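Long-range contacts in intracellular protein transport protein USO1 (Saccharomyces cerevisiae S288c, PDB 6LSU), which is required for protein transport from the endoplasmic reticulum to the Golgi complex, tethering membranes as a long homodimer with two globular heads and a coiled-coil tail: residues R111-Y117 with L251-D255; I211-M215 with D255-L259; L583-I587 with L627-L631; N598-S602 with L631-A635. One frame throughout, in Å; residues are numbered along the deposited sequence.

Contact 1: residues R111-Y117 with L251-D255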
loop_
_atom_site.group_PDB
_atom_site.type_symbol
_atom_site.label_atom_id
_atom_site.label_comp_id
_atom_site.label_asym_id
_atom_site.label_seq_id
_atom_site.Cartn_x
_atom_site.Cartn_y
_atom_site.Cartn_z
ATOM N N ARG A 111 1.051 9.105 18.305
ATOM C CA ARG A 111 0.417 8.673 17.027
ATOM C C ARG A 111 1.368 8.863 15.829
ATOM O O ARG A 111 1.678 7.841 15.176
ATOM C CB ARG A 111 -0.882 9.407 16.765
ATOM C CG ARG A 111 -1.914 9.170 17.849
ATOM C CD ARG A 111 -3.219 9.883 17.614
ATOM N NE ARG A 111 -4.175 9.186 18.449
ATOM C CZ ARG A 111 -4.802 9.726 19.467
ATOM N NH1 ARG A 111 -4.621 11.002 19.747
ATOM N NH2 ARG A 111 -5.636 9.005 20.186
ATOM N N LEU A 112 1.767 10.104 15.498
ATOM C CA LEU A 112 2.429 10.385 14.182
ATOM C C LEU A 112 3.747 9.610 14.099
ATOM O O LEU A 112 3.998 8.996 13.046
ATOM C CB LEU A 112 2.661 11.881 13.994
ATOM C CG LEU A 112 1.399 12.711 13.896
ATOM C CD1 LEU A 112 1.715 14.163 13.580
ATOM C CD2 LEU A 112 0.443 12.139 12.860
ATOM N N GLN A 113 4.512 9.573 15.183
ATOM C CA GLN A 113 5.848 8.905 15.234
ATOM C C GLN A 113 5.708 7.388 15.051
ATOM O O GLN A 113 6.737 6.734 14.753
ATOM C CB GLN A 113 6.611 9.188 16.546
ATOM C CG GLN A 113 7.027 10.647 16.723
ATOM C CD GLN A 113 7.971 10.850 17.881
ATOM O OE1 GLN A 113 8.617 9.924 18.386
ATOM N NE2 GLN A 113 8.051 12.088 18.331
ATOM N N ASN A 114 4.548 6.797 15.311
ATOM C CA ASN A 114 4.494 5.310 15.435
ATOM C C ASN A 114 3.341 4.696 14.639
ATOM O O ASN A 114 3.276 3.479 14.635
ATOM C CB ASN A 114 4.435 4.867 16.900
ATOM C CG ASN A 114 5.474 5.548 17.783
ATOM O OD1 ASN A 114 6.651 5.182 17.786
ATOM N ND2 ASN A 114 5.062 6.540 18.552
ATOM N N GLY A 115 2.506 5.487 13.959
ATOM C CA GLY A 115 1.318 4.960 13.259
ATOM C C GLY A 115 1.017 5.746 12.002
ATOM O O GLY A 115 1.789 6.681 11.704
ATOM N N LYS A 116 -0.052 5.357 11.295
ATOM C CA LYS A 116 -0.573 6.007 10.059
ATOM C C LYS A 116 -1.966 6.506 10.413
ATOM O O LYS A 116 -2.832 5.681 10.777
ATOM C CB LYS A 116 -0.605 5.056 8.849
ATOM C CG LYS A 116 0.732 4.423 8.458
ATOM C CD LYS A 116 1.205 3.329 9.409
ATOM C CE LYS A 116 2.696 3.047 9.366
ATOM N NZ LYS A 116 3.107 2.155 10.481
ATOM N N TYR A 117 -2.143 7.823 10.403
ATOM C CA TYR A 117 -3.362 8.464 10.948
ATOM C C TYR A 117 -4.063 9.203 9.808
ATOM O O TYR A 117 -3.474 9.335 8.727
ATOM C CB TYR A 117 -2.969 9.217 12.224
ATOM C CG TYR A 117 -3.051 8.318 13.432
ATOM C CD1 TYR A 117 -2.030 7.422 13.720
ATOM C CD2 TYR A 117 -4.200 8.294 14.223
ATOM C CE1 TYR A 117 -2.131 6.549 14.790
ATOM C CE2 TYR A 117 -4.309 7.432 15.305
ATOM C CZ TYR A 117 -3.262 6.559 15.583
ATOM O OH TYR A 117 -3.251 5.682 16.622
ATOM N N LEU A 251 -10.627 7.628 16.910
ATOM C CA LEU A 251 -9.161 7.530 17.032
ATOM C C LEU A 251 -8.750 6.295 17.853
ATOM O O LEU A 251 -7.745 5.636 17.443
ATOM C CB LEU A 251 -8.627 8.816 17.643
ATOM C CG LEU A 251 -8.235 9.878 16.647
ATOM C CD1 LEU A 251 -7.521 11.001 17.415
ATOM C CD2 LEU A 251 -7.340 9.319 15.571
ATOM N N VAL A 252 -9.487 5.966 18.920
ATOM C CA VAL A 252 -9.086 4.850 19.824
ATOM C C VAL A 252 -8.965 3.559 18.998
ATOM O O VAL A 252 -7.961 2.847 19.179
ATOM C CB VAL A 252 -10.031 4.692 21.026
ATOM C CG1 VAL A 252 -9.629 3.508 21.882
ATOM C CG2 VAL A 252 -10.013 5.945 21.875
ATOM N N VAL A 253 -9.911 3.301 18.088
ATOM C CA VAL A 253 -9.834 2.138 17.155
ATOM C C VAL A 253 -8.628 2.263 16.231
ATOM O O VAL A 253 -7.974 1.260 16.019
ATOM C CB VAL A 253 -11.136 1.969 16.369
ATOM C CG1 VAL A 253 -11.001 0.933 15.289
ATOM C CG2 VAL A 253 -12.246 1.613 17.325
ATOM N N ASN A 254 -8.352 3.460 15.725
ATOM C CA ASN A 254 -7.155 3.737 14.883
ATOM C C ASN A 254 -5.899 3.382 15.700
ATOM O O ASN A 254 -5.016 2.645 15.192
ATOM C CB ASN A 254 -7.121 5.202 14.468
ATOM C CG ASN A 254 -6.344 5.441 13.199
ATOM O OD1 ASN A 254 -6.547 6.437 12.548
ATOM N ND2 ASN A 254 -5.484 4.545 12.821
ATOM N N ASP A 255 -5.847 3.847 16.951
ATOM C CA ASP A 255 -4.734 3.511 17.894
ATOM C C ASP A 255 -4.683 1.984 18.076
ATOM O O ASP A 255 -3.654 1.397 17.774
ATOM C CB ASP A 255 -4.855 4.267 19.210
ATOM C CG ASP A 255 -5.055 5.785 19.062
ATOM O OD1 ASP A 255 -5.720 6.355 19.930
ATOM O OD2 ASP A 255 -4.550 6.406 18.089
#
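Arg-111 and Tyr-117 join the start of helix 251-264 through a salt bridge framed by apolar and stacking contacts. The link is partly buried and fastens the end of helix 103-112, with the loop that follows, to ARM 4 of the globular head. The arginine chain runs extended from CG to NE, its CG beside the backbone N (chi1 -61°), and so carries the guanidinium to Asp-255. Arg-111 NH2 donates to Asp-255 OD1 at 2.7 Å in a fairly straight bond (163°), nearly in the guanidinium plane and on the syn lone pair of OD1. Arg-111 NE lies 2.8 Å from Asp-255 OD2 and donates to it, though the place of OD2 is less sure because the model crowds it against the tyrosine hydroxyl. The two flat groups lie nearly coplanar. Leu-251 serves both partners: its CD1 sits 3.6 Å above the centre of the guanidinium of Arg-111, and its CD2 meets the ring edge of Tyr-117 at CD2, also 3.6 Å. One face of that ring has Arg-111 CB over its rim; on the opposite face the Asn-254 amide is stacked, 21° from parallel, with OD1 3.4 Å from Tyr-117 CD2. Asn-254 OD1 itself accepts a hydrogen bond from Gln-302 on helix 301-317, which probably helps to fix the turn of the amide over the tyrosine ring. Residues 111-117, between ARM 1 and ARM 2, thus pack on helix 204-218 and bond to ARM 4, a long-range tie within an armadillo-type alpha-solenoid.

Contact 2: residues I211-M215 with D255-L259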
loop_
_atom_site.group_PDB
_atom_site.type_symbol
_atom_site.label_atom_id
_atom_site.label_comp_id
_atom_site.label_asym_id
_atom_site.label_seq_id
_atom_site.Cartn_x
_atom_site.Cartn_y
_atom_site.Cartn_z
ATOM N N ILE A 211 -2.716 2.778 25.171
ATOM C CA ILE A 211 -2.595 2.275 23.761
ATOM C C ILE A 211 -1.514 3.059 23.027
ATOM O O ILE A 211 -0.677 2.423 22.385
ATOM C CB ILE A 211 -3.949 2.368 23.025
ATOM C CG1 ILE A 211 -5.038 1.622 23.795
ATOM C CG2 ILE A 211 -3.800 1.795 21.602
ATOM C CD1 ILE A 211 -6.410 1.841 23.268
ATOM N N LEU A 212 -1.487 4.393 23.192
ATOM C CA LEU A 212 -0.489 5.326 22.626
ATOM C C LEU A 212 0.901 4.982 23.166
ATOM O O LEU A 212 1.818 4.953 22.333
ATOM C CB LEU A 212 -0.898 6.763 22.939
ATOM C CG LEU A 212 -2.185 7.197 22.244
ATOM C CD1 LEU A 212 -2.547 8.625 22.548
ATOM C CD2 LEU A 212 -2.044 7.012 20.736
ATOM N N LEU A 213 1.064 4.728 24.471
ATOM C CA LEU A 213 2.413 4.519 25.066
ATOM C C LEU A 213 2.853 3.140 24.568
ATOM O O LEU A 213 4.035 2.941 24.141
ATOM C CB LEU A 213 2.353 4.644 26.594
ATOM C CG LEU A 213 3.629 4.264 27.351
ATOM C CD1 LEU A 213 4.783 5.154 26.952
ATOM C CD2 LEU A 213 3.458 4.314 28.877
ATOM N N LEU A 214 1.909 2.204 24.534
ATOM C CA LEU A 214 2.262 0.867 24.016
ATOM C C LEU A 214 2.721 0.995 22.557
ATOM O O LEU A 214 3.705 0.346 22.189
ATOM C CB LEU A 214 1.043 -0.027 24.200
ATOM C CG LEU A 214 0.907 -0.577 25.612
ATOM C CD1 LEU A 214 -0.495 -1.101 25.856
ATOM C CD2 LEU A 214 1.936 -1.683 25.844
ATOM N N MET A 215 2.041 1.817 21.740
ATOM C CA MET A 215 2.472 2.026 20.341
ATOM C C MET A 215 3.935 2.479 20.323
ATOM O O MET A 215 4.695 1.933 19.500
ATOM C CB MET A 215 1.638 3.096 19.638
ATOM C CG MET A 215 0.307 2.608 19.101
ATOM S SD MET A 215 -0.703 4.019 18.583
ATOM C CE MET A 215 0.486 4.688 17.422
ATOM N N ASP A 255 -5.847 3.847 16.951
ATOM C CA ASP A 255 -4.734 3.511 17.894
ATOM C C ASP A 255 -4.683 1.984 18.076
ATOM O O ASP A 255 -3.654 1.397 17.774
ATOM C CB ASP A 255 -4.855 4.267 19.210
ATOM C CG ASP A 255 -5.055 5.785 19.062
ATOM O OD1 ASP A 255 -5.720 6.355 19.930
ATOM O OD2 ASP A 255 -4.550 6.406 18.089
ATOM N N CYS A 256 -5.793 1.350 18.444
ATOM C CA CYS A 256 -5.841 -0.118 18.657
ATOM C C CYS A 256 -5.308 -0.821 17.421
ATOM O O CYS A 256 -4.305 -1.611 17.593
ATOM C CB CYS A 256 -7.248 -0.594 18.971
ATOM S SG CYS A 256 -7.745 -0.154 20.647
ATOM N N LEU A 257 -5.848 -0.490 16.234
ATOM C CA LEU A 257 -5.381 -1.127 14.974
ATOM C C LEU A 257 -3.887 -0.810 14.761
ATOM O O LEU A 257 -3.127 -1.700 14.389
ATOM C CB LEU A 257 -6.267 -0.687 13.797
ATOM C CG LEU A 257 -7.737 -1.099 13.906
ATOM C CD1 LEU A 257 -8.607 -0.206 13.049
ATOM C CD2 LEU A 257 -7.908 -2.560 13.548
ATOM N N SER A 258 -3.489 0.428 14.996
ATOM C CA SER A 258 -2.114 0.924 14.754
ATOM C C SER A 258 -1.154 0.132 15.654
ATOM O O SER A 258 -0.034 -0.237 15.220
ATOM C CB SER A 258 -2.043 2.376 15.037
ATOM O OG SER A 258 -1.328 3.019 14.013
ATOM N N LEU A 259 -1.585 -0.122 16.894
ATOM C CA LEU A 259 -0.783 -0.913 17.849
ATOM C C LEU A 259 -0.747 -2.381 17.381
ATOM O O LEU A 259 0.365 -2.962 17.299
ATOM C CB LEU A 259 -1.339 -0.744 19.273
ATOM C CG LEU A 259 -0.703 -1.661 20.303
ATOM C CD1 LEU A 259 0.807 -1.449 20.328
ATOM C CD2 LEU A 259 -1.335 -1.465 21.673
#
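Leu-259, Ile-211 and Met-215 bury the most surface where helix 204-218 of ARM 3 lies beside helix 251-264 of ARM 4. The short segments run nearly parallel, at 24°, with axes 9.3 Å apart at their closest. Leu-259 has CG anti to the backbone N (chi1 172°), which swings its branches onto the facing helix: CD2 reaches Leu-214 CB at 3.8 Å and also comes near Ile-211, while CD1 lies against the backbone between Leu-214 and Met-215. Ile-211 splits its branches between two neighbours. Its CG2 touches Asp-255 CB at 3.6 Å, and the CD1 at the end of the other branch meets Cys-256 SG at 3.6 Å. Met-215 lays CG against Leu-259 CB, 3.7 Å away, and its SD comes within 4.1 Å of Ser-258 CB. Leu-212 CD2 covers the carboxylate of Asp-255, 3.7 Å from Asp-255 CG. That carboxylate turns to Arg-111 for its salt bridge, and helix 233-244 packs on Cys-256 and Leu-259 from the ARM 4 side. No hydrogen bond crosses between the segments, so cohesion here rests on buried apolar and sulfur contacts, while the one charged group finds its partner outside them.

Contact 3: residues L583-I587 with L627-L631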
loop_
_atom_site.group_PDB
_atom_site.type_symbol
_atom_site.label_atom_id
_atom_site.label_comp_id
_atom_site.label_asym_id
_atom_site.label_seq_id
_atom_site.Cartn_x
_atom_site.Cartn_y
_atom_site.Cartn_z
ATOM N N LEU A 583 2.558 -2.075 -30.620
ATOM C CA LEU A 583 3.965 -2.202 -31.089
ATOM C C LEU A 583 4.792 -3.010 -30.089
ATOM O O LEU A 583 5.321 -4.077 -30.496
ATOM C CB LEU A 583 4.555 -0.808 -31.330
ATOM C CG LEU A 583 4.208 -0.237 -32.696
ATOM C CD1 LEU A 583 4.380 1.262 -32.703
ATOM C CD2 LEU A 583 5.044 -0.912 -33.765
ATOM N N THR A 584 4.847 -2.564 -28.828
ATOM C CA THR A 584 5.567 -3.231 -27.695
ATOM C C THR A 584 5.054 -4.680 -27.534
ATOM O O THR A 584 5.886 -5.617 -27.292
ATOM C CB THR A 584 5.320 -2.469 -26.388
ATOM O OG1 THR A 584 3.914 -2.340 -26.101
ATOM C CG2 THR A 584 5.884 -1.070 -26.420
ATOM N N PHE A 585 3.747 -4.894 -27.687
ATOM C CA PHE A 585 3.199 -6.262 -27.625
ATOM C C PHE A 585 3.877 -7.084 -28.728
ATOM O O PHE A 585 4.679 -7.999 -28.347
ATOM C CB PHE A 585 1.671 -6.267 -27.702
ATOM C CG PHE A 585 1.105 -7.649 -27.673
ATOM C CD1 PHE A 585 1.627 -8.603 -26.811
ATOM C CD2 PHE A 585 0.061 -8.014 -28.514
ATOM C CE1 PHE A 585 1.095 -9.886 -26.765
ATOM C CE2 PHE A 585 -0.458 -9.306 -28.480
ATOM C CZ PHE A 585 0.063 -10.233 -27.613
ATOM N N LEU A 586 3.649 -6.737 -30.016
ATOM C CA LEU A 586 4.238 -7.507 -31.154
ATOM C C LEU A 586 5.750 -7.660 -30.996
ATOM O O LEU A 586 6.206 -8.803 -31.198
ATOM C CB LEU A 586 3.931 -6.853 -32.493
ATOM C CG LEU A 586 2.635 -7.370 -33.101
ATOM C CD1 LEU A 586 2.150 -6.467 -34.200
ATOM C CD2 LEU A 586 2.832 -8.782 -33.563
ATOM N N ILE A 587 6.490 -6.597 -30.633
ATOM C CA ILE A 587 7.966 -6.744 -30.459
ATOM C C ILE A 587 8.202 -7.870 -29.456
ATOM O O ILE A 587 9.034 -8.728 -29.684
ATOM C CB ILE A 587 8.636 -5.446 -29.990
ATOM C CG1 ILE A 587 8.579 -4.374 -31.088
ATOM C CG2 ILE A 587 10.059 -5.724 -29.552
ATOM C CD1 ILE A 587 8.867 -2.993 -30.606
ATOM N N LEU A 627 9.653 2.517 -32.486
ATOM C CA LEU A 627 9.005 1.231 -32.125
ATOM C C LEU A 627 8.690 0.443 -33.388
ATOM O O LEU A 627 9.004 -0.821 -33.403
ATOM C CB LEU A 627 7.751 1.474 -31.278
ATOM C CG LEU A 627 8.033 1.747 -29.801
ATOM C CD1 LEU A 627 6.725 1.939 -29.030
ATOM C CD2 LEU A 627 8.866 0.617 -29.215
ATOM N N VAL A 628 8.113 1.125 -34.394
ATOM C CA VAL A 628 7.959 0.571 -35.770
ATOM C C VAL A 628 9.325 0.072 -36.244
ATOM O O VAL A 628 9.388 -1.014 -36.740
ATOM C CB VAL A 628 7.368 1.561 -36.788
ATOM C CG1 VAL A 628 7.423 0.950 -38.182
ATOM C CG2 VAL A 628 5.931 1.924 -36.458
ATOM N N THR A 629 10.370 0.872 -36.135
ATOM C CA THR A 629 11.724 0.501 -36.636
ATOM C C THR A 629 12.149 -0.752 -35.880
ATOM O O THR A 629 12.631 -1.696 -36.511
ATOM C CB THR A 629 12.738 1.627 -36.431
ATOM O OG1 THR A 629 12.185 2.810 -37.008
ATOM C CG2 THR A 629 14.119 1.288 -36.959
ATOM N N MET A 630 11.970 -0.746 -34.558
ATOM C CA MET A 630 12.382 -1.866 -33.664
ATOM C C MET A 630 11.650 -3.167 -34.068
ATOM O O MET A 630 12.272 -4.282 -34.130
ATOM C CB MET A 630 12.036 -1.528 -32.223
ATOM C CG MET A 630 12.887 -2.308 -31.259
ATOM S SD MET A 630 12.339 -2.090 -29.565
ATOM C CE MET A 630 12.610 -0.325 -29.384
ATOM N N LEU A 631 10.348 -3.046 -34.353
ATOM C CA LEU A 631 9.543 -4.204 -34.783
ATOM C C LEU A 631 10.258 -4.893 -35.946
ATOM O O LEU A 631 10.397 -6.179 -35.916
ATOM C CB LEU A 631 8.160 -3.699 -35.188
ATOM C CG LEU A 631 7.010 -4.651 -34.902
ATOM C CD1 LEU A 631 5.787 -4.327 -35.776
ATOM C CD2 LEU A 631 7.453 -6.099 -35.133
#
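Thr-584 OG1 hydrogen-bonds to two carbonyls of its own helix, Ile-580 O and Ser-581 O, which must share the single hydroxyl hydrogen, and this leaves the methyl of Thr-584 to face Leu-627. With OG1 between the backbone N and the carbonyl carbon (chi1 56°), CG2 stands anti to that carbon and meets Leu-627 CD1 at 4.1 Å. The other side-chain contacts between 583-587, on helix 577-590 of ARM 9, and 627-631, on helix 622-637 of ARM 10, are apolar. The segments are close to parallel, at 16°, with a nearest axis distance of 9.5 Å. Leu-583 straddles the start of 627-631: CD1 rests on Leu-627 CB at 3.7 Å, and CD2 lies against the backbone of Val-628, 4.0 Å from Val-628 CG2. The same CD2 methyl also touches Leu-631 CD1, 4.0 Å away. Ile-587 enters one turn further on. Its CG1 branch, beside the backbone N (chi1 -68°), drives CD1 between Leu-627 and Met-630, 3.9 Å from Leu-627 CD2 and 3.7 Å from Met-630 SD. The isoleucine meets the methionine chain at about a right angle, while its CG1 lies 3.8 Å from Leu-631 CA. Phe-705 of helix 703-711 closes over Thr-584, Ile-587 and Leu-627, and helix 660-673 packs on Leu-627 and Met-630. With the threonine hydroxyl satisfied locally and no hydrogen bond between the segments, the two repeats are joined here by a buried aliphatic interface that includes a methionine sulfur.

Contact 4: residues N598-S602 with L631-A635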
loop_
_atom_site.group_PDB
_atom_site.type_symbol
_atom_site.label_atom_id
_atom_site.label_comp_id
_atom_site.label_asym_id
_atom_site.label_seq_id
_atom_site.Cartn_x
_atom_site.Cartn_y
_atom_site.Cartn_z
ATOM N N ASN A 598 7.571 -15.629 -38.339
ATOM C CA ASN A 598 7.084 -16.141 -39.640
ATOM C C ASN A 598 5.662 -15.634 -39.894
ATOM O O ASN A 598 5.342 -15.325 -41.079
ATOM C CB ASN A 598 7.193 -17.664 -39.736
ATOM C CG ASN A 598 8.633 -18.122 -39.837
ATOM O OD1 ASN A 598 9.563 -17.316 -39.790
ATOM N ND2 ASN A 598 8.841 -19.425 -39.944
ATOM N N ASP A 599 4.830 -15.549 -38.861
ATOM C CA ASP A 599 3.424 -15.130 -39.045
ATOM C C ASP A 599 3.471 -13.662 -39.433
ATOM O O ASP A 599 2.696 -13.266 -40.321
ATOM C CB ASP A 599 2.579 -15.391 -37.801
ATOM C CG ASP A 599 2.120 -16.827 -37.658
ATOM O OD1 ASP A 599 2.734 -17.722 -38.291
ATOM O OD2 ASP A 599 1.160 -17.037 -36.907
ATOM N N PHE A 600 4.384 -12.900 -38.817
ATOM C CA PHE A 600 4.511 -11.438 -39.047
ATOM C C PHE A 600 4.978 -11.170 -40.488
ATOM O O PHE A 600 4.320 -10.386 -41.199
ATOM C CB PHE A 600 5.476 -10.809 -38.035
ATOM C CG PHE A 600 5.666 -9.323 -38.208
ATOM C CD1 PHE A 600 4.562 -8.491 -38.147
ATOM C CD2 PHE A 600 6.909 -8.770 -38.494
ATOM C CE1 PHE A 600 4.692 -7.115 -38.288
ATOM C CE2 PHE A 600 7.048 -7.403 -38.675
ATOM C CZ PHE A 600 5.942 -6.572 -38.537
ATOM N N LEU A 601 6.081 -11.826 -40.881
ATOM C CA LEU A 601 6.792 -11.723 -42.198
ATOM C C LEU A 601 5.927 -12.231 -43.353
ATOM O O LEU A 601 6.287 -11.995 -44.479
ATOM C CB LEU A 601 8.076 -12.552 -42.150
ATOM C CG LEU A 601 9.180 -11.991 -41.258
ATOM C CD1 LEU A 601 10.412 -12.845 -41.336
ATOM C CD2 LEU A 601 9.531 -10.571 -41.584
ATOM N N SER A 602 4.850 -12.932 -43.088
ATOM C CA SER A 602 4.004 -13.572 -44.115
ATOM C C SER A 602 3.036 -12.554 -44.699
ATOM O O SER A 602 2.055 -12.999 -45.296
ATOM C CB SER A 602 3.233 -14.734 -43.529
ATOM O OG SER A 602 2.044 -14.259 -42.931
ATOM N N LEU A 631 10.348 -3.046 -34.353
ATOM C CA LEU A 631 9.543 -4.204 -34.783
ATOM C C LEU A 631 10.258 -4.893 -35.946
ATOM O O LEU A 631 10.397 -6.179 -35.916
ATOM C CB LEU A 631 8.160 -3.699 -35.188
ATOM C CG LEU A 631 7.010 -4.651 -34.902
ATOM C CD1 LEU A 631 5.787 -4.327 -35.776
ATOM C CD2 LEU A 631 7.453 -6.099 -35.133
ATOM N N LEU A 632 10.651 -4.111 -36.962
ATOM C CA LEU A 632 11.210 -4.657 -38.224
ATOM C C LEU A 632 12.579 -5.289 -37.957
ATOM O O LEU A 632 12.829 -6.420 -38.451
ATOM C CB LEU A 632 11.309 -3.521 -39.255
ATOM C CG LEU A 632 9.959 -2.968 -39.690
ATOM C CD1 LEU A 632 10.135 -1.711 -40.508
ATOM C CD2 LEU A 632 9.170 -4.022 -40.472
ATOM N N GLY A 633 13.420 -4.583 -37.226
ATOM C CA GLY A 633 14.698 -5.119 -36.730
ATOM C C GLY A 633 14.509 -6.446 -36.034
ATOM O O GLY A 633 15.147 -7.417 -36.457
ATOM N N VAL A 634 13.634 -6.496 -35.024
ATOM C CA VAL A 634 13.448 -7.706 -34.173
ATOM C C VAL A 634 12.952 -8.807 -35.109
ATOM O O VAL A 634 13.502 -9.906 -35.043
ATOM C CB VAL A 634 12.524 -7.445 -32.953
ATOM C CG1 VAL A 634 11.979 -8.735 -32.333
ATOM C CG2 VAL A 634 13.233 -6.613 -31.893
ATOM N N ALA A 635 11.971 -8.499 -35.963
ATOM C CA ALA A 635 11.398 -9.453 -36.942
ATOM C C ALA A 635 12.542 -9.989 -37.800
ATOM O O ALA A 635 12.535 -11.198 -38.129
ATOM C CB ALA A 635 10.333 -8.803 -37.791
#
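Phe-600 is set with CG opposite the backbone N (chi1 180°), a turn that sends its ring from the end of helix 594-601 toward helix 622-637. There Leu-631 meets it with both branches. Leu-631 CD2 stands over one face in a CH-pi contact, 4.1 Å from the centroid of the Phe-600 ring and 27° off the normal, and Leu-631 CD1 touches CZ of Phe-600 at 3.6 Å. One turn along, Ala-635 approaches the ring edge near its plane, with CB 3.5 Å from Phe-600 CD2; Leu-632 CD2 comes to the same rim more loosely, 4.4 Å from Phe-600 CE2. One face and part of the edge of the aromatic ring are therefore taken up by three side chains of a single helix. Leu-601 adds a lighter touch, its CD2 lying 4.3 Å from Ala-635 CB. Helix 559-568 packs on Phe-600 through Ser-564 and on Leu-631 through Leu-567. Both segments belong to ARM 10. The intervening helix 604-614 packs on the site through Val-606 and Leu-610, which touch Phe-600, and Ile-607, which touches Leu-632. Leu-590 of helix 577-590 reaches Phe-600, Leu-631 and Ala-635, so the aromatic ring lies in a core shared by helices 577-590, 594-601, 604-614 and 622-637.

The contacts form two pairs in the helical head. Contacts 1 and 2 share Asp-255 on helix 251-264, their centres 7 Å apart; Gly-115 CA packs on Ser-258 OG between them, and Leu-212 lies against Arg-111. Contacts 3 and 4, centres 9 Å apart, share Leu-631 on helix 622-637, and their first helices, 577-590 and 594-601, are consecutive. The first pair closes along the chain before the second opens. Contacts 2 and 3 lie on opposite sides of the chain's centre, about 53 Å apart centre to centre. Near-parallel helices thus join ARM 3 to ARM 4 and ARM 9 to ARM 10 in distant parts of one elongated solenoid.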